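Local coordinates for protein muconate cycloisomerase (Azorhizobium caulinodans, PDB 3MY9) that is a magnesium-binding member of the enolase superfamily, built from an N-terminal alpha+beta domain and a modified TIM-type beta/alpha barrel, at residues F68-I73 against V99-A104; A156-G161 against E190-R195; G206-L211 against A239-P244; K281-M286 against T312-A317. All coordinates share one frame; numbering follows the deposited sequence.

Contact 1 (F68-I73 against V99-A104)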
loop_
_atom_site.group_PDB
_atom_site.type_symbol
_atom_site.label_atom_id
_atom_site.label_comp_id
_atom_site.label_asym_id
_atom_site.label_seq_id
_atom_site.Cartn_x
_atom_site.Cartn_y
_atom_site.Cartn_z
ATOM N N PHE A 68 -37.924 -6.147 -25.046
ATOM C CA PHE A 68 -38.722 -6.496 -26.228
ATOM C C PHE A 68 -38.236 -5.828 -27.517
ATOM O O PHE A 68 -38.219 -6.456 -28.587
ATOM C CB PHE A 68 -40.206 -6.158 -26.021
ATOM C CG PHE A 68 -41.084 -6.597 -27.164
ATOM C CD1 PHE A 68 -41.525 -7.909 -27.249
ATOM C CD2 PHE A 68 -41.437 -5.706 -28.172
ATOM C CE1 PHE A 68 -42.319 -8.326 -28.304
ATOM C CE2 PHE A 68 -42.232 -6.116 -29.243
ATOM C CZ PHE A 68 -42.675 -7.428 -29.310
ATOM N N SER A 69 -37.876 -4.552 -27.425
ATOM C CA SER A 69 -37.396 -3.828 -28.596
ATOM C C SER A 69 -35.973 -4.275 -28.925
ATOM O O SER A 69 -35.622 -4.421 -30.099
ATOM C CB SER A 69 -37.475 -2.304 -28.394
ATOM O OG SER A 69 -36.826 -1.889 -27.203
ATOM N N ALA A 70 -35.173 -4.517 -27.887
ATOM C CA ALA A 70 -33.798 -4.962 -28.068
ATOM C C ALA A 70 -33.743 -6.160 -29.006
ATOM O O ALA A 70 -33.028 -6.133 -30.004
ATOM C CB ALA A 70 -33.170 -5.300 -26.737
ATOM N N LEU A 71 -34.521 -7.193 -28.704
ATOM C CA LEU A 71 -34.552 -8.404 -29.529
ATOM C C LEU A 71 -35.081 -8.137 -30.933
ATOM O O LEU A 71 -34.498 -8.594 -31.921
ATOM C CB LEU A 71 -35.398 -9.495 -28.864
ATOM C CG LEU A 71 -34.814 -10.186 -27.622
ATOM C CD1 LEU A 71 -35.923 -10.844 -26.796
ATOM C CD2 LEU A 71 -33.745 -11.209 -28.004
ATOM N N ASP A 72 -36.183 -7.392 -31.008
ATOM C CA ASP A 72 -36.936 -7.216 -32.259
ATOM C C ASP A 72 -36.174 -6.407 -33.314
ATOM O O ASP A 72 -36.243 -6.732 -34.504
ATOM C CB ASP A 72 -38.306 -6.571 -31.967
ATOM C CG ASP A 72 -39.224 -6.522 -33.191
ATOM O OD1 ASP A 72 -39.304 -7.514 -33.952
ATOM O OD2 ASP A 72 -39.888 -5.480 -33.382
ATOM N N ILE A 73 -35.452 -5.369 -32.882
ATOM C CA ILE A 73 -34.734 -4.490 -33.816
ATOM C C ILE A 73 -33.193 -4.631 -33.737
ATOM O O ILE A 73 -32.553 -4.891 -34.752
ATOM C CB ILE A 73 -35.249 -2.998 -33.735
ATOM C CG1 ILE A 73 -34.527 -2.148 -32.682
ATOM C CG2 ILE A 73 -36.750 -2.967 -33.477
ATOM C CD1 ILE A 73 -33.306 -1.404 -33.226
ATOM N N VAL A 99 -24.825 -2.411 -26.218
ATOM C CA VAL A 99 -24.191 -2.282 -24.904
ATOM C C VAL A 99 -25.197 -2.422 -23.756
ATOM O O VAL A 99 -26.106 -1.613 -23.610
ATOM C CB VAL A 99 -23.413 -0.930 -24.769
ATOM C CG1 VAL A 99 -22.352 -0.804 -25.869
ATOM C CG2 VAL A 99 -24.357 0.278 -24.809
ATOM N N GLY A 100 -25.036 -3.463 -22.951
ATOM C CA GLY A 100 -25.742 -3.557 -21.675
ATOM C C GLY A 100 -27.234 -3.894 -21.675
ATOM O O GLY A 100 -27.974 -3.420 -20.799
ATOM N N HIS A 101 -27.696 -4.702 -22.625
ATOM C CA HIS A 101 -29.023 -5.318 -22.486
ATOM C C HIS A 101 -28.858 -6.791 -22.126
ATOM O O HIS A 101 -29.270 -7.676 -22.871
ATOM C CB HIS A 101 -29.846 -5.147 -23.757
ATOM C CG HIS A 101 -30.454 -3.791 -23.890
ATOM N ND1 HIS A 101 -31.082 -3.157 -22.841
ATOM C CD2 HIS A 101 -30.538 -2.949 -24.947
ATOM C CE1 HIS A 101 -31.519 -1.977 -23.242
ATOM N NE2 HIS A 101 -31.209 -1.829 -24.517
ATOM N N GLY A 102 -28.241 -7.037 -20.974
ATOM C CA GLY A 102 -27.858 -8.388 -20.559
ATOM C C GLY A 102 -28.974 -9.421 -20.550
ATOM O O GLY A 102 -28.736 -10.595 -20.812
ATOM N N GLU A 103 -30.189 -8.969 -20.255
ATOM C CA GLU A 103 -31.373 -9.832 -20.182
ATOM C C GLU A 103 -31.738 -10.397 -21.551
ATOM O O GLU A 103 -31.876 -11.608 -21.718
ATOM C CB GLU A 103 -32.567 -9.057 -19.605
ATOM C CG GLU A 103 -32.454 -8.717 -18.112
ATOM C CD GLU A 103 -31.625 -7.454 -17.794
ATOM O OE1 GLU A 103 -31.334 -6.668 -18.730
ATOM O OE2 GLU A 103 -31.276 -7.247 -16.598
ATOM N N ALA A 104 -31.886 -9.515 -22.529
ATOM C CA ALA A 104 -32.242 -9.928 -23.882
ATOM C C ALA A 104 -31.196 -10.850 -24.521
ATOM O O ALA A 104 -31.533 -11.833 -25.170
ATOM C CB ALA A 104 -32.466 -8.704 -24.755
#
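Next to A70, whose methyl touches H101 and A104, the hydroxyl S69 OG is gripped by several groups. It bonds the carbonyls of E65 and A66, one turn back on its own helix. T63 of the second subunit, another copy of the protein, adds a weak bond to S69 OG and also packs on H101, so the joint borders a subunit interface. The contact lies in the N-terminal alpha+beta domain of the enolase superfamily. Helix 64-79 meets the start of helix 102-120 there, and the joint itself is apolar. Three of its four touching residues, A70, L71 and A104, are buried. A70 CB points at the other segment. It lies 4.0 Å from A104 CB, and H101 CD2 is also 4.0 Å from A70 CB. The imidazole approaches this methyl obliquely. H101 holds the N-cap position of helix 102-120. L71 completes the apolar group. Its CG stands anti to the carbonyl carbon, chi1 -72°, and this brings the branch toward A104. The branch point L71 CG lies 4.0 Å from A104 CB. L71 also touches I13 and V38 of strands 8-21 and 35-44, so one leucine joins helix, helix and sheet. Within helix 64-79 the bond I73 N to S69 O is 2.9 Å long. On the side of the partner helix, the methyl L71 CD2 sits 3.6 Å from the carbonyl oxygen A104 O.

Contact 2 (A156-G161 against E190-R195)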
loop_
_atom_site.group_PDB
_atom_site.type_symbol
_atom_site.label_atom_id
_atom_site.label_comp_id
_atom_site.label_asym_id
_atom_site.label_seq_id
_atom_site.Cartn_x
_atom_site.Cartn_y
_atom_site.Cartn_z
ATOM N N ALA A 156 -42.907 -26.848 10.956
ATOM C CA ALA A 156 -43.315 -27.888 10.005
ATOM C C ALA A 156 -42.228 -28.190 8.964
ATOM O O ALA A 156 -42.080 -29.327 8.521
ATOM C CB ALA A 156 -44.597 -27.477 9.301
ATOM N N MET A 157 -41.475 -27.173 8.556
ATOM C CA MET A 157 -40.569 -27.305 7.401
ATOM C C MET A 157 -39.232 -27.991 7.708
ATOM O O MET A 157 -38.661 -28.687 6.859
ATOM C CB MET A 157 -40.292 -25.933 6.794
ATOM C CG MET A 157 -41.486 -25.341 6.080
ATOM S SD MET A 157 -41.146 -23.712 5.379
ATOM C CE MET A 157 -42.471 -23.849 4.176
ATOM N N VAL A 158 -38.715 -27.771 8.910
ATOM C CA VAL A 158 -37.460 -28.395 9.292
ATOM C C VAL A 158 -37.579 -29.938 9.334
ATOM O O VAL A 158 -36.745 -30.628 8.743
ATOM C CB VAL A 158 -36.902 -27.780 10.579
ATOM C CG1 VAL A 158 -35.706 -28.564 11.084
ATOM C CG2 VAL A 158 -36.507 -26.319 10.308
ATOM N N PRO A 159 -38.629 -30.482 9.978
ATOM C CA PRO A 159 -38.791 -31.934 9.915
ATOM C C PRO A 159 -38.993 -32.481 8.478
ATOM O O PRO A 159 -38.640 -33.644 8.219
ATOM C CB PRO A 159 -40.034 -32.182 10.780
ATOM C CG PRO A 159 -40.078 -31.042 11.733
ATOM C CD PRO A 159 -39.575 -29.869 10.926
ATOM N N ALA A 160 -39.559 -31.654 7.582
ATOM C CA ALA A 160 -39.773 -32.009 6.165
ATOM C C ALA A 160 -38.520 -31.897 5.304
ATOM O O ALA A 160 -38.574 -32.109 4.086
ATOM C CB ALA A 160 -40.890 -31.145 5.563
ATOM N N GLY A 161 -37.395 -31.536 5.909
ATOM C CA GLY A 161 -36.107 -31.459 5.205
ATOM C C GLY A 161 -35.626 -30.091 4.731
ATOM O O GLY A 161 -34.578 -29.994 4.108
ATOM N N GLU A 190 -28.138 -25.515 15.276
ATOM C CA GLU A 190 -27.494 -25.613 13.961
ATOM C C GLU A 190 -28.232 -26.540 12.994
ATOM O O GLU A 190 -27.733 -26.854 11.904
ATOM C CB GLU A 190 -26.041 -26.087 14.100
ATOM C CG GLU A 190 -25.099 -25.135 14.863
ATOM C CD GLU A 190 -23.912 -25.877 15.497
ATOM O OE1 GLU A 190 -23.114 -26.495 14.737
ATOM O OE2 GLU A 190 -23.785 -25.849 16.759
ATOM N N ARG A 191 -29.432 -26.958 13.356
ATOM C CA ARG A 191 -30.231 -27.735 12.443
ATOM C C ARG A 191 -30.759 -26.891 11.278
ATOM O O ARG A 191 -31.281 -27.440 10.312
ATOM C CB ARG A 191 -31.382 -28.399 13.187
ATOM C CG ARG A 191 -30.914 -29.382 14.273
ATOM C CD ARG A 191 -31.948 -29.497 15.400
ATOM N NE ARG A 191 -33.300 -29.613 14.855
ATOM C CZ ARG A 191 -34.407 -29.142 15.427
ATOM N NH1 ARG A 191 -34.365 -28.495 16.595
ATOM N NH2 ARG A 191 -35.581 -29.327 14.816
ATOM N N ILE A 192 -30.665 -25.568 11.391
ATOM C CA ILE A 192 -31.009 -24.685 10.291
ATOM C C ILE A 192 -29.775 -23.932 9.835
ATOM O O ILE A 192 -28.925 -23.573 10.642
ATOM C CB ILE A 192 -32.147 -23.675 10.636
ATOM C CG1 ILE A 192 -31.734 -22.741 11.775
ATOM C CG2 ILE A 192 -33.453 -24.418 10.967
ATOM C CD1 ILE A 192 -32.682 -21.618 11.974
ATOM N N ASP A 193 -29.709 -23.737 8.524
ATOM C CA ASP A 193 -28.730 -22.962 7.857
ATOM C C ASP A 193 -29.382 -21.584 7.696
ATOM O O ASP A 193 -30.112 -21.355 6.739
ATOM C CB ASP A 193 -28.398 -23.629 6.506
ATOM C CG ASP A 193 -27.441 -22.813 5.639
ATOM O OD1 ASP A 193 -27.118 -21.659 5.983
ATOM O OD2 ASP A 193 -27.009 -23.328 4.583
ATOM N N LEU A 194 -29.101 -20.678 8.640
ATOM C CA LEU A 194 -29.800 -19.420 8.748
ATOM C C LEU A 194 -28.985 -18.290 8.139
ATOM O O LEU A 194 -27.847 -18.080 8.543
ATOM C CB LEU A 194 -30.052 -19.096 10.227
ATOM C CG LEU A 194 -30.742 -17.770 10.564
ATOM C CD1 LEU A 194 -32.103 -17.681 9.905
ATOM C CD2 LEU A 194 -30.898 -17.605 12.085
ATOM N N ARG A 195 -29.584 -17.555 7.205
ATOM C CA ARG A 195 -28.955 -16.408 6.578
ATOM C C ARG A 195 -29.751 -15.162 6.920
ATOM O O ARG A 195 -30.960 -15.249 7.167
ATOM C CB ARG A 195 -28.926 -16.589 5.057
ATOM C CG ARG A 195 -28.028 -17.734 4.591
ATOM C CD ARG A 195 -28.844 -18.963 4.204
ATOM N NE ARG A 195 -27.989 -20.068 3.824
ATOM C CZ ARG A 195 -27.715 -20.400 2.572
ATOM N NH1 ARG A 195 -28.208 -19.724 1.552
ATOM N NH2 ARG A 195 -26.938 -21.421 2.344
#
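V158 and its two partners, R191 and I192, cross side chain over side chain at about right angles. The valine uses one methyl for each. Its CG1 is anti to the backbone N, chi1 172°, which leaves CG2 anti to the carbonyl carbon and splays the branches toward different neighbours. V158 CG2 packs on I192 CG2 at 3.7 Å, a methyl-to-methyl contact. V158 CG1 lies 3.8 Å from R191 NH2. The guanidinium meets this methyl obliquely. In the arginine chain the bend at chi3 (44°) brings NH2 beside V158 CG1, at the exposed margin. F165 of strand 164-168 touches both V158 and I192, and F188 also packs on V158. Past I192 the chain enters strand 193-197. There R195 grips D193 side-on with two nitrogens. R195 NE bonds D193 OD1 at 2.8 Å with an N-H...O angle of 170°. R195 NH2 takes D193 OD2 at 2.9 Å, less straight. Both carboxylate oxygens are met from above their plane. T220 OG1 also bonds D193 OD1. Beyond helix 147-157 a Schellman motif follows, with G161 as its C-prime residue. G161 N bonds V158 O at 3.0 Å, and H162 N bonds M157 O. The contact joins two successive alpha-to-beta loops of a beta/alpha barrel, those leading into the parallel strands 164-168 and 193-197.

Contact 3 (G206-L211 against A239-P244). With MG (magnesium ion), chain B.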
loop_
_atom_site.group_PDB
_atom_site.type_symbol
_atom_site.label_atom_id
_atom_site.label_comp_id
_atom_site.label_asym_id
_atom_site.label_seq_id
_atom_site.Cartn_x
_atom_site.Cartn_y
_atom_site.Cartn_z
ATOM N N GLY A 206 -22.888 3.640 11.886
ATOM C CA GLY A 206 -23.796 2.880 12.784
ATOM C C GLY A 206 -24.160 1.459 12.373
ATOM O O GLY A 206 -24.854 0.778 13.121
ATOM N N ALA A 207 -23.682 0.950 11.238
ATOM C CA ALA A 207 -23.973 -0.439 10.913
ATOM C C ALA A 207 -23.243 -1.417 11.843
ATOM O O ALA A 207 -23.795 -2.475 12.161
ATOM C CB ALA A 207 -23.679 -0.774 9.457
ATOM N N MET A 208 -22.024 -1.093 12.284
ATOM C CA MET A 208 -21.194 -2.146 12.919
ATOM C C MET A 208 -21.766 -2.716 14.223
ATOM O O MET A 208 -21.705 -3.930 14.406
ATOM C CB MET A 208 -19.741 -1.747 13.117
ATOM C CG MET A 208 -18.840 -3.014 13.357
ATOM S SD MET A 208 -18.591 -4.037 11.897
ATOM C CE MET A 208 -17.258 -2.966 11.360
ATOM N N LYS A 209 -22.368 -1.871 15.070
ATOM C CA LYS A 209 -23.010 -2.367 16.292
ATOM C C LYS A 209 -24.183 -3.303 15.944
ATOM O O LYS A 209 -24.397 -4.286 16.626
ATOM C CB LYS A 209 -23.525 -1.244 17.198
ATOM C CG LYS A 209 -22.448 -0.391 17.979
ATOM C CD LYS A 209 -21.742 -1.167 19.138
ATOM C CE LYS A 209 -20.906 -0.215 20.037
ATOM N NZ LYS A 209 -20.211 -0.939 21.181
ATOM N N ILE A 210 -24.944 -2.971 14.902
ATOM C CA ILE A 210 -26.057 -3.815 14.456
ATOM C C ILE A 210 -25.521 -5.165 14.005
ATOM O O ILE A 210 -25.987 -6.211 14.450
ATOM C CB ILE A 210 -26.851 -3.165 13.282
ATOM C CG1 ILE A 210 -27.448 -1.803 13.689
ATOM C CG2 ILE A 210 -27.914 -4.097 12.750
ATOM C CD1 ILE A 210 -28.459 -1.871 14.741
ATOM N N LEU A 211 -24.567 -5.129 13.093
ATOM C CA LEU A 211 -23.976 -6.338 12.513
ATOM C C LEU A 211 -23.258 -7.214 13.545
ATOM O O LEU A 211 -23.336 -8.447 13.465
ATOM C CB LEU A 211 -23.023 -5.991 11.368
ATOM C CG LEU A 211 -23.684 -5.310 10.147
ATOM C CD1 LEU A 211 -22.614 -4.858 9.149
ATOM C CD2 LEU A 211 -24.698 -6.312 9.500
ATOM N N ALA A 239 -13.721 -7.473 7.413
ATOM C CA ALA A 239 -12.504 -7.539 8.251
ATOM C C ALA A 239 -12.815 -7.672 9.723
ATOM O O ALA A 239 -12.106 -8.361 10.406
ATOM C CB ALA A 239 -11.500 -6.308 7.999
ATOM N N ALA A 240 -13.854 -7.009 10.222
ATOM C CA ALA A 240 -14.158 -7.049 11.683
ATOM C C ALA A 240 -14.951 -8.294 12.101
ATOM O O ALA A 240 -14.919 -8.699 13.285
ATOM C CB ALA A 240 -14.921 -5.807 12.091
ATOM N N LEU A 241 -15.680 -8.899 11.156
ATOM C CA LEU A 241 -16.607 -9.951 11.533
ATOM C C LEU A 241 -16.222 -11.317 11.022
ATOM O O LEU A 241 -15.810 -11.493 9.857
ATOM C CB LEU A 241 -18.027 -9.589 11.103
ATOM C CG LEU A 241 -18.589 -8.267 11.662
ATOM C CD1 LEU A 241 -19.742 -7.760 10.845
ATOM C CD2 LEU A 241 -18.990 -8.439 13.093
ATOM N N ASP A 242 -16.382 -12.299 11.909
ATOM C CA ASP A 242 -16.247 -13.697 11.570
ATOM C C ASP A 242 -17.280 -14.174 10.542
ATOM O O ASP A 242 -16.948 -14.911 9.626
ATOM C CB ASP A 242 -16.385 -14.560 12.835
ATOM C CG ASP A 242 -15.227 -14.369 13.836
ATOM O OD1 ASP A 242 -14.254 -13.611 13.570
ATOM O OD2 ASP A 242 -15.301 -15.024 14.900
ATOM N N THR A 243 -18.539 -13.777 10.742
ATOM C CA THR A 243 -19.609 -14.088 9.806
ATOM C C THR A 243 -19.321 -13.626 8.377
ATOM O O THR A 243 -18.963 -12.487 8.163
ATOM C CB THR A 243 -20.958 -13.440 10.218
ATOM O OG1 THR A 243 -21.352 -13.951 11.486
ATOM C CG2 THR A 243 -22.035 -13.758 9.173
ATOM N N PRO A 244 -19.481 -14.520 7.396
ATOM C CA PRO A 244 -19.272 -14.114 6.003
ATOM C C PRO A 244 -20.234 -12.987 5.561
ATOM O O PRO A 244 -21.416 -13.006 5.888
ATOM C CB PRO A 244 -19.555 -15.400 5.233
ATOM C CG PRO A 244 -19.068 -16.488 6.184
ATOM C CD PRO A 244 -19.610 -15.987 7.528
HETATM MG MG MG B . -14.791 -11.534 8.057
HETATM O O HOH W 1 -15.174 -13.695 8.053
HETATM O O HOH W 2 -16.683 -11.416 7.102
HETATM O O HOH W 3 -13.161 -11.959 9.112
HETATM O O HOH W 4 -13.911 -11.887 6.138
#
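Two successive helices of the beta/alpha barrel meet here, beside a magnesium ion bound where helix 231-240 ends. M208 and L211 of helix 207-215 face A240 and L241. The methionine chain is bent at chi2 and chi3 (71° and 84°), and this folds its end onto the other helix terminus. M208 CE rests 3.8 Å from A240 CB. M208 SD lies 4.0 Å from L241 CD1, and the two side chains run antiparallel alongside each other. That leucine methyl also meets the next turn, with L241 CD1 at 3.8 Å from L211 CB. F237 packs on both M208 and L211 and extends the apolar layer. L241 is the first residue to leave helical geometry. Its side chain packs on the helix, while its carbonyl serves the metal. L241 O binds magnesium at 2.1 Å, A238 O is a second protein ligand, and four waters complete six ligands. Water 1 donates to D242 O and water 2 to T243 O, which probably helps to orient these two metal-bound waters. D242 also takes part in assembly, through a salt bridge to R212 of the fourth subunit. The site is separate from the carboxylate site of E223 and D248. Here the magnesium is held by two main-chain carbonyls and four waters at the C-terminal end of helix 231-240, in an alpha-to-beta loop of the barrel.

Contact 4 (K281-M286 against T312-A317); sequences KAQSLM and TQLIAA
Q283 reaches from helix 279-292 across to the end of helix 305-316. At CB the chain leaves its helix with CG anti to the carbonyl carbon, chi1 -73°. CG then lies against a leucine: Q283 CG is 3.7 Å from L314 CD1. Beyond CG the glutamine is extended, which carries its amide past the leucine to the last turn of the other helix. There Q283 NE2 hydrogen-bonds L128 O, its strongest polar partner, and also T318 OG1. The same NE2 lies 3.1 Å from A317 O and 4.0 Å from A317 CB. T318 OG1 in turn bonds L314 O, so the hydroxyl links the amide to the helix end. The other methyl of L314 serves A282: L314 CD2 is 3.7 Å from A282 CB, which points at the partner helix. I273 packs on L314 and C276 on A282. These are neighbouring helices of the beta/alpha barrel. A317 is the first residue past helical geometry, and its amide A317 N bonds L314 O at 3.1 Å. The chemistry is thus divided along one side chain. Its CG packs on the buried L314, which also meets A282. Its amide nitrogen bonds the carbonyl of L128 and the hydroxyl of T318, the latter beside the end of helix 305-316.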
loop_
_atom_site.group_PDB
_atom_site.type_symbol
_atom_site.label_atom_id
_atom_site.label_comp_id
_atom_site.label_asym_id
_atom_site.label_seq_id
_atom_site.Cartn_x
_atom_site.Cartn_y
_atom_site.Cartn_z
ATOM N N LYS A 281 -21.069 -16.402 -19.105
ATOM C CA LYS A 281 -20.503 -15.311 -18.301
ATOM C C LYS A 281 -20.595 -15.628 -16.807
ATOM O O LYS A 281 -19.676 -15.332 -16.064
ATOM C CB LYS A 281 -21.223 -13.989 -18.563
ATOM C CG LYS A 281 -21.139 -13.452 -19.996
ATOM C CD LYS A 281 -19.758 -12.975 -20.343
ATOM C CE LYS A 281 -19.775 -12.152 -21.631
ATOM N NZ LYS A 281 -18.491 -11.403 -21.771
ATOM N N ALA A 282 -21.680 -16.264 -16.367
ATOM C CA ALA A 282 -21.780 -16.664 -14.955
ATOM C C ALA A 282 -20.712 -17.701 -14.565
ATOM O O ALA A 282 -20.172 -17.665 -13.448
ATOM C CB ALA A 282 -23.172 -17.173 -14.612
ATOM N N GLN A 283 -20.404 -18.629 -15.468
ATOM C CA GLN A 283 -19.344 -19.612 -15.188
ATOM C C GLN A 283 -17.951 -18.965 -15.219
ATOM O O GLN A 283 -17.062 -19.389 -14.498
ATOM C CB GLN A 283 -19.411 -20.771 -16.163
ATOM C CG GLN A 283 -20.581 -21.722 -15.932
ATOM C CD GLN A 283 -20.350 -23.092 -16.579
ATOM O OE1 GLN A 283 -19.846 -23.170 -17.696
ATOM N NE2 GLN A 283 -20.714 -24.167 -15.870
ATOM N N SER A 284 -17.745 -17.951 -16.061
ATOM C CA SER A 284 -16.469 -17.230 -16.053
ATOM C C SER A 284 -16.299 -16.488 -14.721
ATOM O O SER A 284 -15.222 -16.519 -14.123
ATOM C CB SER A 284 -16.411 -16.210 -17.198
ATOM O OG SER A 284 -16.498 -16.861 -18.438
ATOM N N LEU A 285 -17.375 -15.826 -14.288
ATOM C CA LEU A 285 -17.433 -15.144 -13.015
ATOM C C LEU A 285 -17.050 -16.124 -11.901
ATOM O O LEU A 285 -16.178 -15.841 -11.067
ATOM C CB LEU A 285 -18.847 -14.616 -12.776
ATOM C CG LEU A 285 -19.112 -13.779 -11.528
ATOM C CD1 LEU A 285 -20.470 -13.110 -11.614
ATOM C CD2 LEU A 285 -19.096 -14.664 -10.325
ATOM N N MET A 286 -17.684 -17.286 -11.893
ATOM C CA MET A 286 -17.377 -18.291 -10.860
ATOM C C MET A 286 -15.943 -18.905 -10.942
ATOM O O MET A 286 -15.409 -19.324 -9.928
ATOM C CB MET A 286 -18.475 -19.330 -10.795
ATOM C CG MET A 286 -19.773 -18.742 -10.184
ATOM S SD MET A 286 -19.590 -17.940 -8.573
ATOM C CE MET A 286 -19.002 -19.303 -7.653
ATOM N N THR A 312 -31.366 -23.096 -13.193
ATOM C CA THR A 312 -31.192 -24.388 -12.551
ATOM C C THR A 312 -30.109 -25.238 -13.240
ATOM O O THR A 312 -29.309 -25.889 -12.579
ATOM C CB THR A 312 -32.543 -25.130 -12.546
ATOM O OG1 THR A 312 -33.466 -24.394 -11.731
ATOM C CG2 THR A 312 -32.385 -26.497 -11.978
ATOM N N GLN A 313 -30.089 -25.220 -14.570
ATOM C CA GLN A 313 -29.026 -25.885 -15.363
ATOM C C GLN A 313 -27.648 -25.293 -15.084
ATOM O O GLN A 313 -26.656 -26.017 -14.880
ATOM C CB GLN A 313 -29.314 -25.761 -16.869
ATOM C CG GLN A 313 -30.609 -26.403 -17.328
ATOM C CD GLN A 313 -30.530 -27.903 -17.446
ATOM O OE1 GLN A 313 -29.451 -28.480 -17.518
ATOM N NE2 GLN A 313 -31.693 -28.554 -17.478
ATOM N N LEU A 314 -27.575 -23.965 -15.097
ATOM C CA LEU A 314 -26.334 -23.287 -14.744
ATOM C C LEU A 314 -25.825 -23.757 -13.384
ATOM O O LEU A 314 -24.669 -24.158 -13.245
ATOM C CB LEU A 314 -26.503 -21.765 -14.725
ATOM C CG LEU A 314 -25.263 -21.091 -14.092
ATOM C CD1 LEU A 314 -24.146 -21.080 -15.140
ATOM C CD2 LEU A 314 -25.578 -19.733 -13.539
ATOM N N ILE A 315 -26.678 -23.693 -12.372
ATOM C CA ILE A 315 -26.230 -24.003 -11.034
ATOM C C ILE A 315 -25.873 -25.479 -10.939
ATOM O O ILE A 315 -24.893 -25.840 -10.306
ATOM C CB ILE A 315 -27.257 -23.604 -9.974
ATOM C CG1 ILE A 315 -27.427 -22.072 -9.940
ATOM C CG2 ILE A 315 -26.836 -24.121 -8.591
ATOM C CD1 ILE A 315 -28.630 -21.611 -9.068
ATOM N N ALA A 316 -26.631 -26.324 -11.631
ATOM C CA ALA A 316 -26.356 -27.749 -11.686
ATOM C C ALA A 316 -24.926 -28.053 -12.171
ATOM O O ALA A 316 -24.314 -29.044 -11.743
ATOM C CB ALA A 316 -27.381 -28.421 -12.590
ATOM N N ALA A 317 -24.422 -27.201 -13.064
ATOM C CA ALA A 317 -23.127 -27.397 -13.749
ATOM C C ALA A 317 -22.003 -26.520 -13.190
ATOM O O ALA A 317 -20.909 -26.469 -13.774
ATOM C CB ALA A 317 -23.300 -27.092 -15.245
#

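Contact 1 belongs to the N-terminal domain; contacts 2, 3 and 4 join parts of the barrel. Contact 4 is nearest the middle of the chain, about 10 Å from its centre, and its centre is about 21 Å from that of contact 1. Their nearest atoms are about 8 Å apart. Contacts 2 and 3 are linked in sequence, since strand 193-197 leads to helix 207-215; their centres are about 25 Å apart. Contact 3 has its own magnesium. Another magnesium, probably the one at E223 and D248, lies about 13 Å from the L211 side chain. Contact 1 is remote from contact 3, with centres about 40 Å apart.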